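Local coordinates for protein KLLA0E08119p (Kluyveromyces lactis, PDB 3VA7) that probably carboxylates urea to urea-1-carboxylate with ATP, bicarbonate and biotin, this piece holding the biotin carboxylase, carboxyltransferase and biotin-carrying domains of a longer urea-degrading enzyme, at residues P655-V667 and W768-V782. Sequence-based numbering, arbitrary orientation.
Sequences PTLSTNKDWKIGV and WKVGQLTPGDTIQFV
The indole of W663 lies flat against L773, whose CD2 sits over the five-membered ring, 3.6 Å from its centroid, in a CH-pi contact; S658 CB covers the opposite face. With CG beside the backbone N (chi1 -59°), the ring reaches across the 768-782 segment: CE3 and CZ3 brush K769 CG, CH2 meets Q772 CB, and NE1 gives a hydrogen bond to D777 OD1 at 3.1 Å, approaching from above the carboxylate plane. The other carboxylate oxygen, OD2, forms a long salt bridge with K661 NZ at 3.3 Å. K661 gets there by bending at chi3 and chi4, which also lets NZ bond T774 OG1. An alanine in place of W663 would probably leave D777 OD1 without its indole donor and open a gap between S658 and L773.

At the start of 768-782, W768 is sandwiched between P655 CB, 4.0 Å from the six-membered ring centroid, and K769 CG on the opposite face, while L657 CD1 touches CZ3. I665 CD1 continues the apolar layer onto K769 CB, V770 and I779. On the other side of the sheet K664 NZ bonds Q780 OE1, and D662 OD1 is held by a salt bridge to K690 and lies 2.9 Å from T778 OG1, whose proton could instead go to K661 O.

The backbones of 662-667 and 778-782 run parallel, with D662 beside T778 and G666 beside V782; I665 N to Q780 O, at 2.7 Å, is one of the bonds joining them. Together they close the seven-stranded mixed sheet of the carboxyltransferase A and B region, since strand 756-762 flanks 662-667 and strand 691-698 flanks 778-782. The short, weakly bonded helical turn at 767-770 packs against the W663 and I665 side of this seam, and V770 and L773 reach on to V702 of strand 701-705.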
loop_
_atom_site.group_PDB
_atom_site.type_symbol
_atom_site.label_atom_id
_atom_site.label_comp_id
_atom_site.label_asym_id
_atom_site.label_seq_id
_atom_site.Cartn_x
_atom_site.Cartn_y
_atom_site.Cartn_z
ATOM N N PRO A 655 13.149 -30.214 -2.197
ATOM C CA PRO A 655 14.307 -29.631 -2.845
ATOM C C PRO A 655 15.563 -29.867 -2.015
ATOM O O PRO A 655 15.474 -29.978 -0.788
ATOM C CB PRO A 655 13.972 -28.132 -2.871
ATOM C CG PRO A 655 12.982 -27.942 -1.788
ATOM C CD PRO A 655 12.174 -29.186 -1.802
ATOM N N THR A 656 16.705 -29.937 -2.684
ATOM C CA THR A 656 17.969 -30.122 -2.021
ATOM C C THR A 656 18.627 -28.787 -1.860
ATOM O O THR A 656 19.276 -28.276 -2.771
ATOM C CB THR A 656 18.962 -31.029 -2.814
ATOM O OG1 THR A 656 18.281 -32.160 -3.341
ATOM C CG2 THR A 656 20.055 -31.513 -1.904
ATOM N N LEU A 657 18.491 -28.256 -0.661
ATOM C CA LEU A 657 19.202 -27.079 -0.239
ATOM C C LEU A 657 20.667 -27.401 -0.045
ATOM O O LEU A 657 21.012 -28.502 0.312
ATOM C CB LEU A 657 18.573 -26.602 1.056
ATOM C CG LEU A 657 17.300 -25.783 0.881
ATOM C CD1 LEU A 657 16.125 -26.695 0.559
ATOM C CD2 LEU A 657 16.998 -24.956 2.113
ATOM N N SER A 658 21.546 -26.453 -0.295
ATOM C CA SER A 658 22.959 -26.624 0.031
ATOM C C SER A 658 23.202 -26.943 1.484
ATOM O O SER A 658 22.378 -26.676 2.369
ATOM C CB SER A 658 23.710 -25.354 -0.250
ATOM O OG SER A 658 25.067 -25.524 0.063
ATOM N N THR A 659 24.381 -27.463 1.747
ATOM C CA THR A 659 24.683 -28.015 3.077
ATOM C C THR A 659 25.809 -27.271 3.761
ATOM O O THR A 659 26.053 -27.456 4.921
ATOM C CB THR A 659 24.845 -29.595 2.959
ATOM O OG1 THR A 659 23.707 -30.203 3.565
ATOM C CG2 THR A 659 26.201 -30.185 3.489
ATOM N N ASN A 660 26.405 -26.351 3.029
ATOM C CA ASN A 660 27.683 -25.758 3.345
ATOM C C ASN A 660 27.847 -24.375 2.668
ATOM O O ASN A 660 28.960 -23.986 2.253
ATOM C CB ASN A 660 28.792 -26.728 2.854
ATOM C CG ASN A 660 28.753 -26.956 1.332
ATOM O OD1 ASN A 660 27.688 -27.232 0.752
ATOM N ND2 ASN A 660 29.904 -26.812 0.686
ATOM N N LYS A 661 26.741 -23.642 2.549
ATOM C CA LYS A 661 26.771 -22.227 2.117
ATOM C C LYS A 661 27.402 -22.112 0.739
ATOM O O LYS A 661 28.112 -21.154 0.396
ATOM C CB LYS A 661 27.433 -21.305 3.172
ATOM C CG LYS A 661 26.635 -21.243 4.501
ATOM C CD LYS A 661 27.271 -20.342 5.588
ATOM C CE LYS A 661 27.010 -18.804 5.339
ATOM N NZ LYS A 661 25.651 -18.361 5.814
ATOM N N ASP A 662 27.126 -23.117 -0.080
ATOM C CA ASP A 662 27.743 -23.128 -1.392
ATOM C C ASP A 662 26.806 -23.806 -2.379
ATOM O O ASP A 662 26.209 -24.848 -2.058
ATOM C CB ASP A 662 29.125 -23.771 -1.333
ATOM C CG ASP A 662 29.658 -24.100 -2.692
ATOM O OD1 ASP A 662 30.267 -23.203 -3.379
ATOM O OD2 ASP A 662 29.421 -25.275 -3.074
ATOM N N TRP A 663 26.665 -23.205 -3.564
ATOM C CA TRP A 663 25.546 -23.569 -4.424
ATOM C C TRP A 663 25.906 -23.483 -5.859
ATOM O O TRP A 663 26.673 -22.589 -6.244
ATOM C CB TRP A 663 24.451 -22.539 -4.269
ATOM C CG TRP A 663 23.865 -22.294 -2.947
ATOM C CD1 TRP A 663 24.360 -21.490 -1.954
ATOM C CD2 TRP A 663 22.599 -22.787 -2.499
ATOM N NE1 TRP A 663 23.463 -21.488 -0.867
ATOM C CE2 TRP A 663 22.378 -22.267 -1.192
ATOM C CE3 TRP A 663 21.617 -23.593 -3.083
ATOM C CZ2 TRP A 663 21.217 -22.519 -0.481
ATOM C CZ3 TRP A 663 20.453 -23.875 -2.354
ATOM C CH2 TRP A 663 20.259 -23.334 -1.071
ATOM N N LYS A 664 25.329 -24.379 -6.671
ATOM C CA LYS A 664 25.477 -24.240 -8.145
ATOM C C LYS A 664 24.136 -23.798 -8.627
ATOM O O LYS A 664 23.104 -24.365 -8.215
ATOM C CB LYS A 664 25.863 -25.537 -8.857
ATOM C CG LYS A 664 27.190 -26.185 -8.416
ATOM C CD LYS A 664 28.353 -25.255 -8.478
ATOM C CE LYS A 664 29.507 -25.766 -7.614
ATOM N NZ LYS A 664 30.745 -24.967 -7.823
ATOM N N ILE A 665 24.136 -22.770 -9.475
ATOM C CA ILE A 665 22.897 -22.154 -9.889
ATOM C C ILE A 665 22.803 -22.074 -11.391
ATOM O O ILE A 665 23.609 -21.380 -12.030
ATOM C CB ILE A 665 22.726 -20.786 -9.180
ATOM C CG1 ILE A 665 22.690 -21.023 -7.656
ATOM C CG2 ILE A 665 21.459 -20.047 -9.672
ATOM C CD1 ILE A 665 22.107 -19.935 -6.861
ATOM N N GLY A 666 21.833 -22.789 -11.964
ATOM C CA GLY A 666 21.713 -22.893 -13.432
ATOM C C GLY A 666 21.165 -21.624 -14.056
ATOM O O GLY A 666 20.219 -21.017 -13.524
ATOM N N VAL A 667 21.733 -21.198 -15.174
ATOM C CA VAL A 667 21.262 -20.000 -15.834
ATOM C C VAL A 667 21.264 -20.244 -17.334
ATOM O O VAL A 667 21.985 -21.114 -17.808
ATOM C CB VAL A 667 22.217 -18.785 -15.610
ATOM C CG1 VAL A 667 22.400 -18.428 -14.114
ATOM C CG2 VAL A 667 23.559 -18.993 -16.320
ATOM N N TRP A 768 14.408 -20.382 -7.107
ATOM C CA TRP A 768 14.204 -20.778 -5.724
ATOM C C TRP A 768 15.491 -20.867 -4.949
ATOM O O TRP A 768 15.486 -20.623 -3.782
ATOM C CB TRP A 768 13.491 -22.112 -5.604
ATOM C CG TRP A 768 14.419 -23.337 -5.678
ATOM C CD1 TRP A 768 14.749 -24.052 -6.802
ATOM C CD2 TRP A 768 15.116 -23.967 -4.584
ATOM N NE1 TRP A 768 15.617 -25.085 -6.476
ATOM C CE2 TRP A 768 15.851 -25.063 -5.127
ATOM C CE3 TRP A 768 15.194 -23.714 -3.204
ATOM C CZ2 TRP A 768 16.643 -25.917 -4.331
ATOM C CZ3 TRP A 768 15.994 -24.540 -2.418
ATOM C CH2 TRP A 768 16.711 -25.638 -2.992
ATOM N N LYS A 769 16.584 -21.230 -5.600
ATOM C CA LYS A 769 17.874 -21.274 -4.939
ATOM C C LYS A 769 18.231 -19.898 -4.449
ATOM O O LYS A 769 18.690 -19.739 -3.288
ATOM C CB LYS A 769 18.988 -21.820 -5.850
ATOM C CG LYS A 769 19.003 -23.353 -5.956
ATOM C CD LYS A 769 19.946 -23.829 -7.066
ATOM C CE LYS A 769 19.737 -25.292 -7.250
ATOM N NZ LYS A 769 20.206 -25.792 -8.570
ATOM N N VAL A 770 18.008 -18.907 -5.321
ATOM C CA VAL A 770 18.349 -17.520 -5.021
ATOM C C VAL A 770 17.534 -17.039 -3.821
ATOM O O VAL A 770 18.041 -16.304 -2.978
ATOM C CB VAL A 770 18.201 -16.621 -6.268
ATOM C CG1 VAL A 770 18.610 -15.177 -5.977
ATOM C CG2 VAL A 770 19.078 -17.178 -7.369
ATOM N N GLY A 771 16.313 -17.521 -3.688
ATOM C CA GLY A 771 15.550 -17.288 -2.443
ATOM C C GLY A 771 16.053 -17.948 -1.143
ATOM O O GLY A 771 15.419 -17.832 -0.088
ATOM N N GLN A 772 17.172 -18.647 -1.204
ATOM C CA GLN A 772 17.659 -19.329 -0.014
ATOM C C GLN A 772 19.085 -18.914 0.295
ATOM O O GLN A 772 19.676 -19.350 1.305
ATOM C CB GLN A 772 17.502 -20.869 -0.139
ATOM C CG GLN A 772 16.046 -21.388 -0.112
ATOM C CD GLN A 772 15.342 -21.071 1.192
ATOM O OE1 GLN A 772 15.989 -20.627 2.123
ATOM N NE2 GLN A 772 14.010 -21.293 1.273
ATOM N N LEU A 773 19.628 -18.056 -0.572
ATOM C CA LEU A 773 20.921 -17.441 -0.335
ATOM C C LEU A 773 20.925 -16.532 0.939
ATOM O O LEU A 773 19.903 -15.967 1.306
ATOM C CB LEU A 773 21.381 -16.693 -1.583
ATOM C CG LEU A 773 21.557 -17.433 -2.930
ATOM C CD1 LEU A 773 22.083 -16.459 -4.019
ATOM C CD2 LEU A 773 22.470 -18.659 -2.800
ATOM N N THR A 774 22.044 -16.510 1.663
ATOM C CA THR A 774 22.199 -15.670 2.862
ATOM C C THR A 774 23.549 -15.053 2.635
ATOM O O THR A 774 24.346 -15.622 1.890
ATOM C CB THR A 774 22.197 -16.463 4.217
ATOM O OG1 THR A 774 23.114 -17.553 4.143
ATOM C CG2 THR A 774 20.812 -17.025 4.571
ATOM N N PRO A 775 23.820 -13.879 3.245
ATOM C CA PRO A 775 25.145 -13.244 3.028
ATOM C C PRO A 775 26.241 -14.203 3.379
ATOM O O PRO A 775 26.056 -15.033 4.265
ATOM C CB PRO A 775 25.153 -12.074 3.980
ATOM C CG PRO A 775 23.717 -11.725 4.146
ATOM C CD PRO A 775 22.896 -13.006 3.974
ATOM N N GLY A 776 27.322 -14.148 2.616
ATOM C CA GLY A 776 28.426 -15.033 2.789
ATOM C C GLY A 776 28.325 -16.319 2.006
ATOM O O GLY A 776 29.331 -16.990 1.851
ATOM N N ASP A 777 27.151 -16.694 1.489
ATOM C CA ASP A 777 27.058 -17.924 0.690
ATOM C C ASP A 777 27.939 -17.724 -0.527
ATOM O O ASP A 777 28.183 -16.590 -0.922
ATOM C CB ASP A 777 25.633 -18.262 0.239
ATOM C CG ASP A 777 24.745 -18.802 1.361
ATOM O OD1 ASP A 777 23.564 -19.127 1.065
ATOM O OD2 ASP A 777 25.172 -18.889 2.545
ATOM N N THR A 778 28.448 -18.823 -1.092
ATOM C CA THR A 778 29.129 -18.790 -2.383
ATOM C C THR A 778 28.241 -19.434 -3.454
ATOM O O THR A 778 27.496 -20.377 -3.186
ATOM C CB THR A 778 30.495 -19.553 -2.341
ATOM O OG1 THR A 778 30.318 -20.818 -1.680
ATOM C CG2 THR A 778 31.530 -18.767 -1.589
ATOM N N ILE A 779 28.333 -18.959 -4.681
ATOM C CA ILE A 779 27.542 -19.550 -5.744
ATOM C C ILE A 779 28.378 -19.614 -6.976
ATOM O O ILE A 779 29.361 -18.860 -7.096
ATOM C CB ILE A 779 26.207 -18.755 -6.036
ATOM C CG1 ILE A 779 26.475 -17.435 -6.763
ATOM C CG2 ILE A 779 25.420 -18.468 -4.744
ATOM C CD1 ILE A 779 25.252 -16.499 -6.810
ATOM N N GLN A 780 27.990 -20.491 -7.898
ATOM C CA GLN A 780 28.601 -20.571 -9.229
ATOM C C GLN A 780 27.475 -20.763 -10.204
ATOM O O GLN A 780 26.565 -21.600 -10.003
ATOM C CB GLN A 780 29.545 -21.764 -9.344
ATOM C CG GLN A 780 30.345 -21.772 -10.631
ATOM C CD GLN A 780 31.269 -22.992 -10.761
ATOM O OE1 GLN A 780 31.042 -24.050 -10.141
ATOM N NE2 GLN A 780 32.308 -22.852 -11.579
ATOM N N PHE A 781 27.525 -19.961 -11.257
ATOM C CA PHE A 781 26.507 -20.008 -12.305
ATOM C C PHE A 781 26.864 -21.030 -13.347
ATOM O O PHE A 781 27.955 -21.068 -13.899
ATOM C CB PHE A 781 26.335 -18.624 -12.933
ATOM C CG PHE A 781 25.791 -17.600 -11.983
ATOM C CD1 PHE A 781 24.526 -17.779 -11.397
ATOM C CD2 PHE A 781 26.532 -16.451 -11.678
ATOM C CE1 PHE A 781 24.017 -16.854 -10.518
ATOM C CE2 PHE A 781 26.019 -15.492 -10.784
ATOM C CZ PHE A 781 24.770 -15.689 -10.188
ATOM N N VAL A 782 25.915 -21.860 -13.637
ATOM C CA VAL A 782 26.178 -23.033 -14.424
ATOM C C VAL A 782 25.310 -22.881 -15.701
ATOM O O VAL A 782 24.089 -22.663 -15.615
ATOM C CB VAL A 782 25.825 -24.207 -13.484
ATOM C CG1 VAL A 782 24.571 -24.855 -13.847
ATOM C CG2 VAL A 782 26.988 -25.156 -13.341
#